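Local atomic coordinates of ForH (Streptomyces kaniharaensis, PDB entry 6NKO), a protein that probably takes part in formycin A biosynthesis and resembles the IMP cyclohydrolase portion of the purine enzyme PurH. Residues P74-G78 against G79-T83; P127-P131 against A132-E136. One frame throughout, in Å; residues are numbered along the deposited sequence.

Interaction 1: P74-G78 against G79-T83; sequences PTLLG and GRVKT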
# COMPACT_ATOMS: atom_id res chain seq x y z
N PRO A 74 -3.09 -8.56 -14.17
CA PRO A 74 -4.34 -7.84 -14.45
C PRO A 74 -5.36 -8.72 -15.14
O PRO A 74 -4.96 -9.58 -15.92
CB PRO A 74 -3.90 -6.73 -15.42
CG PRO A 74 -2.40 -6.82 -15.44
CD PRO A 74 -2.06 -8.23 -15.17
N THR A 75 -6.65 -8.48 -14.91
CA THR A 75 -7.80 -9.18 -15.48
C THR A 75 -7.88 -10.64 -15.06
O THR A 75 -8.86 -11.30 -15.40
CB THR A 75 -7.86 -9.09 -17.03
OG1 THR A 75 -9.22 -9.22 -17.45
CG2 THR A 75 -7.06 -10.20 -17.69
N LEU A 76 -6.91 -11.18 -14.30
CA LEU A 76 -6.89 -12.63 -14.08
C LEU A 76 -8.15 -13.11 -13.36
O LEU A 76 -8.84 -14.00 -13.86
CB LEU A 76 -5.64 -13.04 -13.30
CG LEU A 76 -5.04 -14.43 -13.59
CD1 LEU A 76 -3.60 -14.58 -13.08
CD2 LEU A 76 -5.90 -15.61 -13.07
N LEU A 77 -8.45 -12.55 -12.20
CA LEU A 77 -9.64 -12.93 -11.45
C LEU A 77 -10.40 -11.66 -11.08
O LEU A 77 -10.75 -11.41 -9.93
CB LEU A 77 -9.25 -13.74 -10.21
CG LEU A 77 -8.51 -15.05 -10.47
CD1 LEU A 77 -7.86 -15.60 -9.20
CD2 LEU A 77 -9.40 -16.12 -11.11
N GLY A 78 -10.69 -10.84 -12.10
CA GLY A 78 -11.15 -9.48 -11.85
C GLY A 78 -10.14 -8.61 -11.15
O GLY A 78 -10.51 -7.58 -10.58
N GLY A 79 -8.87 -8.99 -11.18
CA GLY A 79 -7.83 -8.23 -10.52
C GLY A 79 -7.64 -8.53 -9.05
O GLY A 79 -7.00 -7.75 -8.34
N ARG A 80 -8.17 -9.66 -8.56
CA ARG A 80 -8.12 -9.98 -7.14
C ARG A 80 -6.77 -10.50 -6.69
O ARG A 80 -6.55 -10.64 -5.48
CB ARG A 80 -9.21 -11.00 -6.80
CG ARG A 80 -10.58 -10.36 -6.64
CD ARG A 80 -11.69 -11.40 -6.54
NE ARG A 80 -13.02 -10.77 -6.48
CZ ARG A 80 -13.56 -10.03 -7.45
NH1 ARG A 80 -12.91 -9.82 -8.59
NH2 ARG A 80 -14.76 -9.50 -7.28
N VAL A 81 -5.85 -10.77 -7.61
CA VAL A 81 -4.50 -11.20 -7.27
C VAL A 81 -3.45 -10.24 -7.84
O VAL A 81 -2.27 -10.57 -7.88
CB VAL A 81 -4.26 -12.65 -7.74
CG1 VAL A 81 -4.93 -13.63 -6.80
CG2 VAL A 81 -4.84 -12.88 -9.11
N LYS A 82 -3.88 -9.05 -8.26
CA LYS A 82 -3.03 -8.17 -9.05
C LYS A 82 -1.79 -7.69 -8.30
O LYS A 82 -0.81 -7.31 -8.95
CB LYS A 82 -3.84 -6.96 -9.54
CG LYS A 82 -4.01 -5.85 -8.52
CD LYS A 82 -4.38 -4.55 -9.21
CE LYS A 82 -5.71 -4.68 -9.93
NZ LYS A 82 -6.82 -5.02 -8.99
N THR A 83 -1.79 -7.69 -6.97
CA THR A 83 -0.59 -7.40 -6.21
C THR A 83 -0.00 -8.63 -5.55
O THR A 83 1.00 -8.52 -4.84
CB THR A 83 -0.87 -6.31 -5.16
OG1 THR A 83 -2.00 -6.69 -4.37
CG2 THR A 83 -1.14 -4.97 -5.83
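R80 lays its aliphatic chain alongside the carbonyl oxygen of L77, closing a turn from L77 to R80 in the MGS-like domain, on the loop that leaves strand 65-66 and leads to helix 86-93. The evidence for a wrapped contact is that CB, CG and CD of R80 all stand 3.5 Å from L77 O, whereas R80 NE has already drawn off to 4.2 Å. From CG to NE the chain is extended, and chi4 of 63° then swings the guanidinium round, bringing R80 NH1 back to L77 O at 3.0 Å. That bond is moderately bent (148° at the hydrogen), and the oxygen lies 18° out of the guanidinium plane. The backbone N of R80 reaches the same oxygen in a second, weak bond, so main chain and side chain grip one acceptor together. Between L77 and R80, G78 and G79 both have positive phi and hold the two central positions, with angles close to those of a type I' turn. The edge of the guanidinium meets G78 CA in its plane, while NH2 turns to a salt bridge with E136.

Beside this polar grip lies a small apolar contact. V81 CG2 touches L77 CD1 at 4.1 Å and L76 CB at 4.3 Å; the L77 and V81 side chains meet at a slant. V81 also rests on V73. The GGRVKT sequence is consistent with the loop that borders the nucleotide site in IMP cyclohydrolases; this is an apo structure. A type I turn from G79 to K82 overlaps the first, sharing G79 and R80, and K82 curls back over it, with three of its four side-chain torsions far from extended. Its ammonium nitrogen also pairs with E51, and K82 NZ donates to G79 O at 2.8 Å, tilted from the carbonyl plane.

Interaction 2: P127-P131 against A132-E136; sequences PGLDP and AGFRE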
# COMPACT_ATOMS: atom_id res chain seq x y z
N PRO A 127 -27.89 -6.53 13.78
CA PRO A 127 -28.33 -7.93 13.74
C PRO A 127 -28.92 -8.30 12.39
O PRO A 127 -29.68 -7.53 11.79
CB PRO A 127 -29.38 -8.00 14.85
CG PRO A 127 -29.02 -6.88 15.78
CD PRO A 127 -28.49 -5.79 14.90
N GLY A 128 -28.56 -9.48 11.90
CA GLY A 128 -28.98 -9.91 10.59
C GLY A 128 -28.30 -9.18 9.46
O GLY A 128 -28.86 -9.07 8.36
N LEU A 129 -27.09 -8.67 9.70
CA LEU A 129 -26.37 -7.89 8.70
C LEU A 129 -26.10 -8.71 7.44
O LEU A 129 -25.51 -9.79 7.51
CB LEU A 129 -25.05 -7.38 9.29
CG LEU A 129 -24.13 -6.57 8.37
CD1 LEU A 129 -24.80 -5.27 7.96
CD2 LEU A 129 -22.81 -6.31 9.08
N ASP A 130 -26.54 -8.19 6.31
CA ASP A 130 -26.28 -8.84 5.02
C ASP A 130 -24.80 -8.71 4.69
O ASP A 130 -24.28 -7.59 4.64
CB ASP A 130 -27.14 -8.20 3.93
CG ASP A 130 -27.06 -8.94 2.60
OD1 ASP A 130 -26.52 -10.06 2.57
OD2 ASP A 130 -27.54 -8.39 1.59
N PRO A 131 -24.08 -9.82 4.46
CA PRO A 131 -22.65 -9.71 4.14
C PRO A 131 -22.34 -8.89 2.90
O PRO A 131 -21.21 -8.42 2.76
CB PRO A 131 -22.23 -11.18 3.96
CG PRO A 131 -23.19 -11.95 4.78
CD PRO A 131 -24.50 -11.21 4.69
N ALA A 132 -23.31 -8.70 2.00
CA ALA A 132 -23.05 -7.93 0.78
C ALA A 132 -22.68 -6.49 1.07
O ALA A 132 -22.02 -5.85 0.24
CB ALA A 132 -24.28 -7.98 -0.14
N GLY A 133 -23.08 -5.95 2.22
CA GLY A 133 -22.82 -4.57 2.54
C GLY A 133 -21.43 -4.23 3.01
O GLY A 133 -21.17 -3.07 3.34
N PHE A 134 -20.51 -5.20 3.06
CA PHE A 134 -19.17 -4.91 3.56
C PHE A 134 -18.11 -5.85 3.00
O PHE A 134 -16.93 -5.49 2.94
CB PHE A 134 -19.15 -4.97 5.09
CG PHE A 134 -19.26 -6.37 5.65
CD1 PHE A 134 -18.12 -7.12 5.92
CD2 PHE A 134 -20.49 -6.93 5.93
CE1 PHE A 134 -18.21 -8.40 6.44
CE2 PHE A 134 -20.59 -8.21 6.45
CZ PHE A 134 -19.45 -8.95 6.70
N ARG A 135 -18.52 -7.05 2.58
CA ARG A 135 -17.55 -8.12 2.36
C ARG A 135 -16.61 -7.83 1.20
O ARG A 135 -15.39 -7.92 1.34
CB ARG A 135 -18.27 -9.45 2.15
CG ARG A 135 -17.33 -10.63 1.89
CD ARG A 135 -17.21 -10.92 0.41
NE ARG A 135 -18.48 -11.35 -0.15
CZ ARG A 135 -19.02 -12.54 0.06
NH1 ARG A 135 -18.38 -13.43 0.81
NH2 ARG A 135 -20.19 -12.85 -0.47
N GLU A 136 -17.16 -7.51 0.02
CA GLU A 136 -16.27 -7.30 -1.12
C GLU A 136 -15.46 -6.01 -1.00
O GLU A 136 -14.52 -5.82 -1.77
CB GLU A 136 -17.05 -7.32 -2.43
CG GLU A 136 -16.82 -8.58 -3.26
CD GLU A 136 -15.51 -8.54 -4.05
OE1 GLU A 136 -15.09 -9.61 -4.55
OE2 GLU A 136 -14.92 -7.45 -4.16
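A short 3-10 turn on the long loop between strand 114-117 and helix 141-151 is what brings L129, D130 and P131 against G133, F134 and R135. Its first bond runs from G133 N to D130 O, 3.2 Å and nearly straight at 166°, although the donor stands well above the carbonyl plane. P131 O then serves two amides. It takes a weak bond from F134 N, three residues on, and a firmer one from four residues on, R135 N to P131 O at 3.0 Å, the nitrogen almost in line with the C=O bond. R135 CB is also close to P131 O, at 3.2 Å.

The F134 ring folds back over P131. Its chi1 of 72° sets CG between the backbone N and the carbonyl carbon, which carries the ring toward the preceding turn; F134 CE2 comes within 3.4 Å of P131 CA, and P131 O lies over one ring face. The proline ring adds a looser contact, P131 CB to F134 CE2 at 4.2 Å. L129 CD2 reaches F134 CE2 at 3.9 Å, the leucine side chain slanting across that of F134. Beyond the turn, F134 is buried: it packs on L122, P123 and L208, and meets F209 edge-to-face, while L129 O bonds S212. The arrangement is that of a proline-containing 3-10 turn whose aromatic side chain packs back on it, in a loop of the MGS-like domain lying on the C-terminal part of helix 184-212.

How the interactions relate
Following the chain from the N terminus, interaction 1 closes a tight turn within the connection from strand 65-66, an outermost strand of the parallel sheet within this chain, to helix 86-93. Interaction 2 comes later, in the loop between strand 114-117 and helix 141-151. The two are therefore in series and neither nests in nor crosses the other. Their centres lie about 23 Å apart, yet one pair bridges them: R80 NH2 and E136 OE1 form a salt bridge of 2.8 Å. This charge pair joins the glycine-rich loop to the loop that reaches helix 184-212, so residues 79-83 and 132-136 link separate connections of the same MGS-like domain.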